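PDB 5D8N: leucine aminopeptidase A1, chloroplastic from Solanum lycopersicum, which removes unsubstituted N-terminal amino acids, preferably leucine, from peptides as a magnesium-dependent homohexameric aminopeptidase of the M17 family, and also acts as a protein-folding chaperone. Local coordinates for residues A[260-268]-A[387-398]; A[245-254]-A[277-287]. The protein carries 1 engineered substitution. All coordinates share one frame; numbering follows the deposited sequence. Where two conformers were deposited one is given.

Contact 1: A[260-268]-A[387-398]; sequences LKMGAYLAV and EGRLTLADALIY
Beside the two-magnesium site of the M17 catalytic domain, helices 263-268 and 388-398 pack in a roughly antiparallel sense, their axes crossing at -144° and approaching to 7.1 Å. One turn beyond the closest backbone approach, at Y265 and T391, D394 reaches the first turn of helix 263-268. Its CG is anti to its own carbonyl carbon (chi1 -77°), which carries OD2 across to the amide of Y265; the bond, 2.9 Å from Y265 N to D394 OD2, is nearly straight at 171° and uses the anti lone pair. An acid suits a helix start, where backbone N-H groups lack acceptors within the helix, and the helix dipole would probably favour the charged carboxylate. The other oxygen, OD1, is bonded to S374. With an alanine here both oxygens go, and the Y265 amide and the S374 hydroxyl would probably each lose their carboxylate partner. The small A264 allows close approach, its CB lying 3.3 Å from L390 O. M262, extended beyond CG, drapes past D394 and brings CE within 3.8 Å of Y398 CD2. T391 OG1 bonds back to G388 O, leaving CG2 to meet the edge of the Y265 ring near its plane. V268 packs its CG2 on L390 CB (3.7 Å), and its CG1 lies 3.6 Å from OE1 of E387, a residue that binds both magnesium ions of the enzyme.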
# COMPACT_ATOMS: atom_id res chain seq x y z
N LEU A 260 -36.55 16.55 16.71
CA LEU A 260 -36.99 16.18 15.37
C LEU A 260 -36.43 14.83 14.90
O LEU A 260 -36.64 14.42 13.76
CB LEU A 260 -36.61 17.29 14.40
CG LEU A 260 -37.42 18.58 14.57
CD1 LEU A 260 -36.86 19.68 13.71
CD2 LEU A 260 -38.88 18.36 14.21
N LYS A 261 -35.78 14.12 15.82
CA LYS A 261 -35.36 12.75 15.63
C LYS A 261 -34.29 12.60 14.55
O LYS A 261 -34.16 11.54 13.94
CB LYS A 261 -36.55 11.84 15.33
CG LYS A 261 -37.57 11.84 16.46
CD LYS A 261 -38.64 10.77 16.28
CE LYS A 261 -39.57 11.09 15.13
NZ LYS A 261 -40.65 10.07 15.04
N MET A 262 -33.42 13.60 14.43
CA MET A 262 -32.38 13.58 13.41
C MET A 262 -31.17 12.78 13.89
O MET A 262 -30.07 13.31 14.06
CB MET A 262 -31.94 15.00 13.10
CG MET A 262 -33.03 15.89 12.56
SD MET A 262 -32.32 17.40 11.89
CE MET A 262 -33.80 18.33 11.53
N GLY A 263 -31.36 11.47 14.04
CA GLY A 263 -30.30 10.63 14.58
C GLY A 263 -29.09 10.45 13.68
O GLY A 263 -28.00 10.19 14.20
N ALA A 264 -29.27 10.52 12.36
CA ALA A 264 -28.14 10.35 11.46
C ALA A 264 -27.21 11.57 11.49
O ALA A 264 -26.00 11.44 11.67
CB ALA A 264 -28.62 10.05 10.05
N TYR A 265 -27.79 12.76 11.44
CA TYR A 265 -27.05 14.00 11.57
C TYR A 265 -26.36 14.10 12.93
O TYR A 265 -25.15 14.38 13.02
CB TYR A 265 -27.98 15.18 11.31
CG TYR A 265 -27.50 16.57 11.73
CD1 TYR A 265 -26.27 17.07 11.33
CD2 TYR A 265 -28.35 17.43 12.40
CE1 TYR A 265 -25.90 18.39 11.58
CE2 TYR A 265 -27.98 18.74 12.69
CZ TYR A 265 -26.75 19.22 12.29
OH TYR A 265 -26.45 20.55 12.51
N LEU A 266 -27.10 13.82 13.99
CA LEU A 266 -26.57 13.99 15.33
C LEU A 266 -25.49 12.98 15.65
O LEU A 266 -24.52 13.30 16.34
CB LEU A 266 -27.68 13.95 16.37
CG LEU A 266 -28.62 15.16 16.31
CD1 LEU A 266 -29.83 14.99 17.22
CD2 LEU A 266 -27.88 16.41 16.75
N ALA A 267 -25.56 11.80 15.06
CA ALA A 267 -24.48 10.84 15.24
C ALA A 267 -23.15 11.33 14.64
O ALA A 267 -22.09 11.17 15.22
CB ALA A 267 -24.85 9.50 14.63
N VAL A 268 -23.23 11.94 13.47
CA VAL A 268 -22.02 12.46 12.83
C VAL A 268 -21.46 13.59 13.66
O VAL A 268 -20.27 13.67 13.88
CB VAL A 268 -22.34 13.00 11.41
CG1 VAL A 268 -21.10 13.64 10.81
CG2 VAL A 268 -22.80 11.86 10.51
N GLU A 387 -19.60 10.01 6.01
CA GLU A 387 -20.56 10.46 7.00
C GLU A 387 -21.40 11.63 6.52
O GLU A 387 -22.48 11.91 7.03
CB GLU A 387 -19.86 10.77 8.33
CG GLU A 387 -19.33 9.52 9.01
CD GLU A 387 -18.78 9.73 10.42
OE1 GLU A 387 -18.86 10.84 10.97
OE2 GLU A 387 -18.26 8.73 10.97
N GLY A 388 -20.90 12.32 5.51
CA GLY A 388 -21.63 13.47 4.97
C GLY A 388 -23.05 13.12 4.54
O GLY A 388 -23.99 13.87 4.82
N ARG A 389 -23.22 11.96 3.90
CA ARG A 389 -24.51 11.54 3.42
C ARG A 389 -25.47 11.29 4.55
O ARG A 389 -26.67 11.46 4.36
CB ARG A 389 -24.42 10.31 2.53
CG ARG A 389 -23.82 9.09 3.23
CD ARG A 389 -23.51 8.00 2.23
NE ARG A 389 -22.39 8.38 1.38
CZ ARG A 389 -21.94 7.66 0.36
NH1 ARG A 389 -22.55 6.56 -0.03
NH2 ARG A 389 -20.94 8.13 -0.36
N LEU A 390 -24.96 10.97 5.74
CA LEU A 390 -25.84 10.80 6.90
C LEU A 390 -26.50 12.13 7.26
O LEU A 390 -27.67 12.17 7.65
CB LEU A 390 -25.12 10.23 8.12
CG LEU A 390 -24.96 8.71 8.29
CD1 LEU A 390 -24.44 8.08 7.01
CD2 LEU A 390 -24.01 8.40 9.44
N THR A 391 -25.71 13.20 7.27
CA THR A 391 -26.26 14.50 7.59
C THR A 391 -27.28 14.91 6.55
O THR A 391 -28.31 15.52 6.85
CB THR A 391 -25.18 15.58 7.75
OG1 THR A 391 -24.55 15.87 6.49
CG2 THR A 391 -24.14 15.12 8.74
N LEU A 392 -26.98 14.59 5.29
CA LEU A 392 -27.93 14.90 4.22
C LEU A 392 -29.24 14.15 4.33
O LEU A 392 -30.28 14.65 3.94
CB LEU A 392 -27.32 14.64 2.85
CG LEU A 392 -26.26 15.64 2.40
CD1 LEU A 392 -25.54 15.08 1.18
CD2 LEU A 392 -26.91 16.98 2.06
N ALA A 393 -29.18 12.92 4.84
CA ALA A 393 -30.40 12.16 5.05
C ALA A 393 -31.46 12.93 5.85
O ALA A 393 -32.59 13.12 5.43
CB ALA A 393 -30.06 10.85 5.72
N ASP A 394 -31.04 13.46 7.00
CA ASP A 394 -31.91 14.26 7.84
C ASP A 394 -32.27 15.63 7.25
O ASP A 394 -33.40 16.12 7.42
CB ASP A 394 -31.32 14.38 9.24
CG ASP A 394 -31.52 13.09 10.06
OD1 ASP A 394 -32.63 12.52 9.95
OD2 ASP A 394 -30.60 12.71 10.85
N ALA A 395 -31.33 16.25 6.54
CA ALA A 395 -31.64 17.52 5.87
C ALA A 395 -32.69 17.35 4.77
O ALA A 395 -33.54 18.20 4.58
CB ALA A 395 -30.39 18.13 5.27
N LEU A 396 -32.62 16.24 4.05
CA LEU A 396 -33.57 15.99 2.99
C LEU A 396 -34.96 15.70 3.54
O LEU A 396 -35.97 16.12 2.97
CB LEU A 396 -33.05 14.87 2.10
CG LEU A 396 -31.88 15.21 1.17
CD1 LEU A 396 -31.29 13.94 0.55
CD2 LEU A 396 -32.28 16.12 0.03
N ILE A 397 -35.02 14.94 4.62
CA ILE A 397 -36.30 14.66 5.28
C ILE A 397 -36.89 15.98 5.73
O ILE A 397 -38.05 16.24 5.49
CB ILE A 397 -36.11 13.72 6.48
CG1 ILE A 397 -35.75 12.32 5.98
CG2 ILE A 397 -37.37 13.64 7.32
CD1 ILE A 397 -35.04 11.45 7.01
N TYR A 398 -36.06 16.85 6.31
CA TYR A 398 -36.54 18.16 6.76
C TYR A 398 -37.06 18.98 5.59
O TYR A 398 -38.12 19.60 5.66
CB TYR A 398 -35.39 18.92 7.42
CG TYR A 398 -35.79 20.23 8.03
CD1 TYR A 398 -35.74 21.40 7.31
CD2 TYR A 398 -36.24 20.30 9.34
CE1 TYR A 398 -36.13 22.60 7.86
CE2 TYR A 398 -36.57 21.52 9.93
CZ TYR A 398 -36.55 22.66 9.17
OH TYR A 398 -36.81 23.87 9.76

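Contact 2: A[245-254]-A[277-287]; sequences DVISVNILDA and PYFIHLCFKTP
V249 and L282 meet where strands 247-252 and 278-284 pair antiparallel at the edge of the mixed sheet. On their face branched and aromatic residues pack closely: L282 CD2 comes to 3.5 Å from V249 CB, I251 CD1 lies alongside I280 CG1, and I247 CG1 meets the edge of the F284 ring in its plane, 3.9 Å from CD1. With CG anti to the backbone N (chi1 166°), the F284 ring lies alongside V246, just before strand 247-252, and V246 CB is 3.7 Å from F284 CE1. Such bulky apolar side chains suit a face laid against a helix. The other face is looser at S248 and N250, exposed and polar as befits a strand bordering solvent, though L252 on F279 closes its far end. One water links N250 ND2 to H281 ND1, 2.9 Å from each, while H281 NE2 bonds to H350. Paired backbone bonds join S248 with C283, N250 with H281 and L252 with F279; that from F279 N to L252 O is almost straight, at 176°. Strand 247-252 is outermost in the eight-stranded mixed sheet of this chain, and strand 278-284 bonds on its other side to strand 347-358, while helix 229-242 packs against V249, Y278 and I280.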
# COMPACT_ATOMS: atom_id res chain seq x y z
N ASP A 245 -36.79 41.63 4.86
CA ASP A 245 -38.16 41.69 4.36
C ASP A 245 -38.49 40.58 3.37
O ASP A 245 -39.67 40.30 3.15
CB ASP A 245 -38.46 43.04 3.72
CG ASP A 245 -37.65 43.29 2.47
OD1 ASP A 245 -36.51 42.80 2.39
OD2 ASP A 245 -38.12 44.05 1.61
N VAL A 246 -37.47 39.85 2.90
CA VAL A 246 -37.69 38.69 2.03
C VAL A 246 -37.05 37.37 2.47
O VAL A 246 -37.36 36.31 1.91
CB VAL A 246 -37.24 39.00 0.60
CG1 VAL A 246 -38.15 40.08 0.02
CG2 VAL A 246 -35.80 39.44 0.55
N ILE A 247 -36.12 37.42 3.42
CA ILE A 247 -35.51 36.22 3.95
C ILE A 247 -35.68 36.14 5.46
O ILE A 247 -35.25 37.02 6.19
CB ILE A 247 -34.02 36.11 3.55
CG1 ILE A 247 -33.89 35.99 2.02
CG2 ILE A 247 -33.38 34.92 4.24
CD1 ILE A 247 -32.45 36.04 1.52
N SER A 248 -36.23 35.02 5.93
CA SER A 248 -36.28 34.70 7.33
C SER A 248 -35.29 33.58 7.65
O SER A 248 -34.88 32.82 6.76
CB SER A 248 -37.69 34.25 7.73
OG SER A 248 -38.03 33.05 7.04
N VAL A 249 -34.96 33.45 8.93
CA VAL A 249 -33.99 32.44 9.34
C VAL A 249 -34.46 31.75 10.60
O VAL A 249 -35.09 32.37 11.46
CB VAL A 249 -32.59 33.05 9.58
CG1 VAL A 249 -32.63 34.09 10.70
CG2 VAL A 249 -31.60 31.96 9.92
N ASN A 250 -34.20 30.45 10.66
CA ASN A 250 -34.36 29.66 11.87
C ASN A 250 -33.16 28.72 12.00
O ASN A 250 -32.86 27.94 11.09
CB ASN A 250 -35.68 28.87 11.79
CG ASN A 250 -36.11 28.28 13.12
OD1 ASN A 250 -35.69 28.71 14.20
ND2 ASN A 250 -36.93 27.24 13.05
N ILE A 251 -32.40 28.91 13.08
CA ILE A 251 -31.25 28.10 13.39
C ILE A 251 -31.65 27.12 14.48
O ILE A 251 -32.07 27.55 15.56
CB ILE A 251 -30.08 28.96 13.91
CG1 ILE A 251 -29.72 30.04 12.89
CG2 ILE A 251 -28.86 28.09 14.19
CD1 ILE A 251 -29.43 29.52 11.50
N LEU A 252 -31.61 25.83 14.19
CA LEU A 252 -31.92 24.81 15.21
C LEU A 252 -30.63 24.30 15.85
O LEU A 252 -29.71 23.88 15.14
CB LEU A 252 -32.71 23.66 14.59
CG LEU A 252 -33.88 24.00 13.67
CD1 LEU A 252 -34.60 22.72 13.30
CD2 LEU A 252 -34.87 24.87 14.42
N ASP A 253 -30.63 24.20 17.18
CA ASP A 253 -29.51 23.60 17.89
C ASP A 253 -29.70 22.09 18.09
O ASP A 253 -30.64 21.50 17.56
CB ASP A 253 -29.24 24.35 19.21
CG ASP A 253 -30.32 24.14 20.26
OD1 ASP A 253 -31.14 23.20 20.14
OD2 ASP A 253 -30.36 24.96 21.20
N ALA A 254 -28.68 21.44 18.63
CA ALA A 254 -28.65 19.98 18.69
C ALA A 254 -29.89 19.43 19.37
O ALA A 254 -30.40 18.39 18.96
CB ALA A 254 -27.41 19.50 19.45
N PRO A 277 -23.03 21.60 16.62
CA PRO A 277 -23.68 21.63 15.33
C PRO A 277 -24.91 22.53 15.29
O PRO A 277 -25.47 22.82 16.34
CB PRO A 277 -24.18 20.21 15.17
CG PRO A 277 -24.50 19.79 16.56
CD PRO A 277 -23.48 20.46 17.44
N TYR A 278 -25.20 23.10 14.13
CA TYR A 278 -26.34 23.97 13.95
C TYR A 278 -27.00 23.61 12.64
O TYR A 278 -26.35 23.53 11.59
CB TYR A 278 -25.93 25.45 13.94
CG TYR A 278 -25.47 25.92 15.30
CD1 TYR A 278 -26.40 26.21 16.31
CD2 TYR A 278 -24.13 25.94 15.64
CE1 TYR A 278 -26.01 26.48 17.62
CE2 TYR A 278 -23.73 26.24 16.93
CZ TYR A 278 -24.66 26.57 17.90
OH TYR A 278 -24.25 26.82 19.19
N PHE A 279 -28.32 23.53 12.68
CA PHE A 279 -29.09 23.20 11.49
C PHE A 279 -29.67 24.52 10.99
O PHE A 279 -30.43 25.18 11.68
CB PHE A 279 -30.16 22.16 11.86
CG PHE A 279 -30.89 21.60 10.68
CD1 PHE A 279 -31.96 22.29 10.10
CD2 PHE A 279 -30.62 20.32 10.23
CE1 PHE A 279 -32.65 21.76 9.03
CE2 PHE A 279 -31.31 19.79 9.16
CZ PHE A 279 -32.32 20.51 8.55
N ILE A 280 -29.28 24.88 9.78
CA ILE A 280 -29.60 26.17 9.21
C ILE A 280 -30.77 26.08 8.26
O ILE A 280 -30.78 25.29 7.31
CB ILE A 280 -28.38 26.71 8.43
CG1 ILE A 280 -27.20 26.93 9.38
CG2 ILE A 280 -28.74 28.01 7.74
CD1 ILE A 280 -25.88 27.10 8.67
N HIS A 281 -31.78 26.91 8.52
CA HIS A 281 -32.96 27.01 7.66
C HIS A 281 -33.28 28.45 7.29
O HIS A 281 -33.74 29.24 8.12
CB HIS A 281 -34.16 26.34 8.34
CG HIS A 281 -35.39 26.31 7.49
ND1 HIS A 281 -36.65 26.12 8.02
CD2 HIS A 281 -35.57 26.55 6.17
CE1 HIS A 281 -37.54 26.13 7.04
NE2 HIS A 281 -36.91 26.41 5.90
N LEU A 282 -32.99 28.83 6.06
CA LEU A 282 -33.40 30.13 5.53
C LEU A 282 -34.57 29.92 4.61
O LEU A 282 -34.67 28.87 3.95
CB LEU A 282 -32.28 30.77 4.72
CG LEU A 282 -31.00 31.12 5.47
CD1 LEU A 282 -29.90 31.51 4.48
CD2 LEU A 282 -31.25 32.28 6.40
N CYS A 283 -35.46 30.91 4.57
CA CYS A 283 -36.57 30.90 3.63
C CYS A 283 -36.71 32.24 2.92
O CYS A 283 -36.84 33.28 3.58
CB CYS A 283 -37.89 30.59 4.34
SG CYS A 283 -39.26 30.38 3.16
N PHE A 284 -36.64 32.21 1.59
CA PHE A 284 -36.87 33.38 0.78
C PHE A 284 -38.29 33.37 0.26
O PHE A 284 -38.73 32.36 -0.31
CB PHE A 284 -35.90 33.46 -0.41
CG PHE A 284 -36.32 34.47 -1.44
CD1 PHE A 284 -35.97 35.78 -1.31
CD2 PHE A 284 -37.19 34.11 -2.47
CE1 PHE A 284 -36.46 36.72 -2.19
CE2 PHE A 284 -37.71 35.06 -3.34
CZ PHE A 284 -37.33 36.37 -3.19
N LYS A 285 -38.90 34.55 0.26
CA LYS A 285 -40.26 34.77 -0.26
C LYS A 285 -40.51 36.28 -0.33
O LYS A 285 -40.32 36.93 0.69
CB LYS A 285 -41.17 34.16 0.82
CG LYS A 285 -42.66 34.10 0.60
CD LYS A 285 -43.31 33.11 1.57
CE LYS A 285 -43.10 33.39 3.06
NZ LYS A 285 -42.18 32.42 3.75
N THR A 286 -40.96 36.84 -1.45
CA THR A 286 -41.49 38.22 -1.42
C THR A 286 -42.87 38.26 -0.72
O THR A 286 -43.58 37.25 -0.71
CB THR A 286 -41.67 38.86 -2.81
OG1 THR A 286 -42.47 38.00 -3.62
CG2 THR A 286 -40.33 39.09 -3.48
N PRO A 287 -43.18 39.35 -0.00
CA PRO A 287 -44.40 39.40 0.83
C PRO A 287 -45.72 39.36 0.03
O PRO A 287 -46.78 39.12 0.58
CB PRO A 287 -44.30 40.74 1.54
CG PRO A 287 -42.88 41.17 1.41
CD PRO A 287 -42.32 40.54 0.17
O HOH W 1 -41.55 38.28 2.44
O HOH W 2 -38.02 27.06 10.39
O HOH W 3 -25.99 22.79 19.02

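In the fold
Both contacts lie in the catalytic domain and touch directly, their centres about 18 Å apart. Contact 1 is largely buried and reaches the metal site through E387; contact 2 lies at the sheet margin, only partly buried. Their chemistry follows: contact 1 relies on side-chain packing and a carboxylate at a helix start, contact 2 on regular backbone bonding, with waters bridging its ends and its polar face. The segments alternate along the chain, helix 263-269 falling between the two strands. Two tyrosines of contact 1 bridge the pair: the Y398 ring stands edge-to-face with F279 and H281, and Y265 reaches P277 while its hydroxyl bonds to A355 of strand 347-358.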